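Lombricine kinase (Urechis caupo, PDB 3JPZ) catalyses the reversible transfer of a phosphoryl group between ATP and the guanidino compound lombricine, as a member of the phosphagen kinase family. Local coordinates at residues E219-V224 with E257-Q262. Residues are numbered along the deposited sequence; the frame is centred on the assembly and turned at random.
Sequences EDHMRV and EYMWNQ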
loop_
_atom_site.group_PDB
_atom_site.type_symbol
_atom_site.label_atom_id
_atom_site.label_comp_id
_atom_site.label_asym_id
_atom_site.label_seq_id
_atom_site.Cartn_x
_atom_site.Cartn_y
_atom_site.Cartn_z
ATOM N N GLU A 219 12.285 -8.416 -1.060
ATOM C CA GLU A 219 11.140 -9.320 -1.160
ATOM C C GLU A 219 11.267 -10.470 -0.169
ATOM O O GLU A 219 10.292 -10.885 0.454
ATOM C CB GLU A 219 11.027 -9.864 -2.585
ATOM C CG GLU A 219 9.917 -10.878 -2.785
ATOM C CD GLU A 219 9.658 -11.175 -4.256
ATOM O OE1 GLU A 219 8.956 -12.168 -4.544
ATOM O OE2 GLU A 219 10.155 -10.419 -5.123
ATOM N N ASP A 220 12.485 -10.978 -0.038
ATOM C CA ASP A 220 12.799 -12.044 0.901
ATOM C C ASP A 220 13.691 -11.448 1.979
ATOM O O ASP A 220 14.176 -10.329 1.835
ATOM C CB ASP A 220 13.524 -13.188 0.186
ATOM C CG ASP A 220 12.689 -13.801 -0.933
ATOM O OD1 ASP A 220 11.596 -14.332 -0.644
ATOM O OD2 ASP A 220 13.127 -13.757 -2.101
ATOM N N HIS A 221 13.906 -12.172 3.069
ATOM C CA HIS A 221 14.848 -11.691 4.060
ATOM C C HIS A 221 16.188 -11.537 3.365
ATOM O O HIS A 221 16.804 -10.474 3.399
ATOM C CB HIS A 221 14.976 -12.649 5.250
ATOM C CG HIS A 221 13.793 -12.646 6.163
ATOM N ND1 HIS A 221 13.428 -13.746 6.908
ATOM C CD2 HIS A 221 12.886 -11.683 6.446
ATOM C CE1 HIS A 221 12.349 -13.460 7.614
ATOM N NE2 HIS A 221 11.999 -12.213 7.352
ATOM N N MET A 222 16.623 -12.605 2.712
ATOM C CA MET A 222 17.908 -12.621 2.042
ATOM C C MET A 222 17.769 -13.151 0.626
ATOM O O MET A 222 17.398 -14.298 0.422
ATOM C CB MET A 222 18.888 -13.504 2.804
ATOM C CG MET A 222 20.298 -13.443 2.273
ATOM S SD MET A 222 21.437 -14.358 3.317
ATOM C CE MET A 222 20.844 -16.030 3.041
ATOM N N ARG A 223 18.079 -12.303 -0.341
ATOM C CA ARG A 223 18.092 -12.695 -1.740
ATOM C C ARG A 223 19.541 -12.838 -2.142
ATOM O O ARG A 223 20.286 -11.864 -2.145
ATOM C CB ARG A 223 17.408 -11.639 -2.599
ATOM C CG ARG A 223 17.822 -11.660 -4.071
ATOM C CD ARG A 223 17.018 -12.656 -4.885
ATOM N NE ARG A 223 15.914 -12.011 -5.593
ATOM C CZ ARG A 223 14.690 -11.845 -5.100
ATOM N NH1 ARG A 223 14.389 -12.278 -3.885
ATOM N NH2 ARG A 223 13.762 -11.243 -5.830
ATOM N N VAL A 224 19.947 -14.055 -2.467
ATOM C CA VAL A 224 21.341 -14.329 -2.787
ATOM C C VAL A 224 21.513 -14.483 -4.287
ATOM O O VAL A 224 20.834 -15.286 -4.917
ATOM C CB VAL A 224 21.814 -15.601 -2.086
ATOM C CG1 VAL A 224 23.184 -16.005 -2.577
ATOM C CG2 VAL A 224 21.807 -15.401 -0.569
ATOM N N GLU A 257 18.991 -20.211 11.439
ATOM C CA GLU A 257 19.005 -21.170 10.342
ATOM C C GLU A 257 18.004 -20.764 9.269
ATOM O O GLU A 257 16.978 -20.145 9.563
ATOM C CB GLU A 257 18.657 -22.560 10.873
ATOM C CG GLU A 257 17.302 -22.633 11.567
ATOM C CD GLU A 257 17.143 -23.894 12.402
ATOM O OE1 GLU A 257 18.166 -24.551 12.686
ATOM O OE2 GLU A 257 15.999 -24.226 12.782
ATOM N N TYR A 258 18.304 -21.098 8.019
ATOM C CA TYR A 258 17.357 -20.860 6.939
ATOM C C TYR A 258 16.054 -21.597 7.231
ATOM O O TYR A 258 16.066 -22.701 7.765
ATOM C CB TYR A 258 17.916 -21.345 5.594
ATOM C CG TYR A 258 19.196 -20.675 5.141
ATOM C CD1 TYR A 258 19.446 -19.340 5.421
ATOM C CD2 TYR A 258 20.134 -21.374 4.390
ATOM C CE1 TYR A 258 20.610 -18.729 4.998
ATOM C CE2 TYR A 258 21.297 -20.771 3.955
ATOM C CZ TYR A 258 21.529 -19.449 4.259
ATOM O OH TYR A 258 22.682 -18.848 3.823
ATOM N N MET A 259 14.926 -20.990 6.875
ATOM C CA MET A 259 13.653 -21.689 6.915
ATOM C C MET A 259 13.646 -22.754 5.838
ATOM O O MET A 259 13.825 -22.456 4.656
ATOM C CB MET A 259 12.499 -20.730 6.637
ATOM C CG MET A 259 12.291 -19.671 7.690
ATOM S SD MET A 259 11.030 -18.520 7.120
ATOM C CE MET A 259 11.252 -17.186 8.287
ATOM N N TRP A 260 13.411 -23.994 6.243
ATOM C CA TRP A 260 13.435 -25.115 5.317
ATOM C C TRP A 260 12.699 -26.291 5.922
ATOM O O TRP A 260 12.928 -26.647 7.079
ATOM C CB TRP A 260 14.881 -25.524 5.029
ATOM C CG TRP A 260 15.009 -26.740 4.157
ATOM C CD1 TRP A 260 15.105 -26.765 2.793
ATOM C CD2 TRP A 260 15.059 -28.109 4.588
ATOM N NE1 TRP A 260 15.213 -28.062 2.353
ATOM C CE2 TRP A 260 15.182 -28.905 3.432
ATOM C CE3 TRP A 260 15.003 -28.737 5.836
ATOM C CZ2 TRP A 260 15.256 -30.298 3.486
ATOM C CZ3 TRP A 260 15.079 -30.123 5.888
ATOM C CH2 TRP A 260 15.205 -30.886 4.722
ATOM N N ASN A 261 11.809 -26.900 5.154
ATOM C CA ASN A 261 11.238 -28.160 5.593
ATOM C C ASN A 261 11.290 -29.188 4.476
ATOM O O ASN A 261 11.473 -28.845 3.303
ATOM C CB ASN A 261 9.826 -27.981 6.182
ATOM C CG ASN A 261 8.771 -27.709 5.128
ATOM O OD1 ASN A 261 8.746 -28.348 4.087
ATOM N ND2 ASN A 261 7.877 -26.773 5.411
ATOM N N GLN A 262 11.145 -30.450 4.867
ATOM C CA GLN A 262 11.355 -31.583 3.983
ATOM C C GLN A 262 10.356 -31.580 2.836
ATOM O O GLN A 262 10.675 -32.023 1.736
ATOM C CB GLN A 262 11.226 -32.878 4.789
ATOM C CG GLN A 262 11.824 -34.104 4.135
ATOM C CD GLN A 262 11.982 -35.244 5.120
ATOM O OE1 GLN A 262 11.152 -35.424 6.011
ATOM N NE2 GLN A 262 13.049 -36.018 4.967
#
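M222, at the start of strand 222-229 in the antiparallel sheet of the phosphagen kinase catalytic domain, meets Y258 of the loop before strand 260-261. The M222 chain has CG anti to the backbone N (chi1 -173°) and bends at its last torsion (chi3 67°). This brings the methyl to the Y258 ring obliquely. M222 CE lies 3.3 Å from Y258 CE1, a close apolar contact, and 3.5 Å from Y258 OH. The hydroxyl is hydrogen-bonded to L244 O of helix 233-252, and I247, A248 and M251 of that helix also touch Y258. The tyrosine thus joins its loop to both helix and sheet.

H221 and M259 form the second pair, crossing at about a right angle. The M259 methyl sits at the edge of the imidazole, near its plane, with M259 CE 3.9 Å from H221 CE1. Both ring nitrogens of H221 are hydrogen-bonded, ND1 with I124 N and NE2 with C128 O, which should fix the ring's rotation.

Next to M222 on the strand is R223, an ADP-binding residue; no ADP is bound to this chain. R223 NH1 makes a salt bridge to D220 OD2 at 2.6 Å.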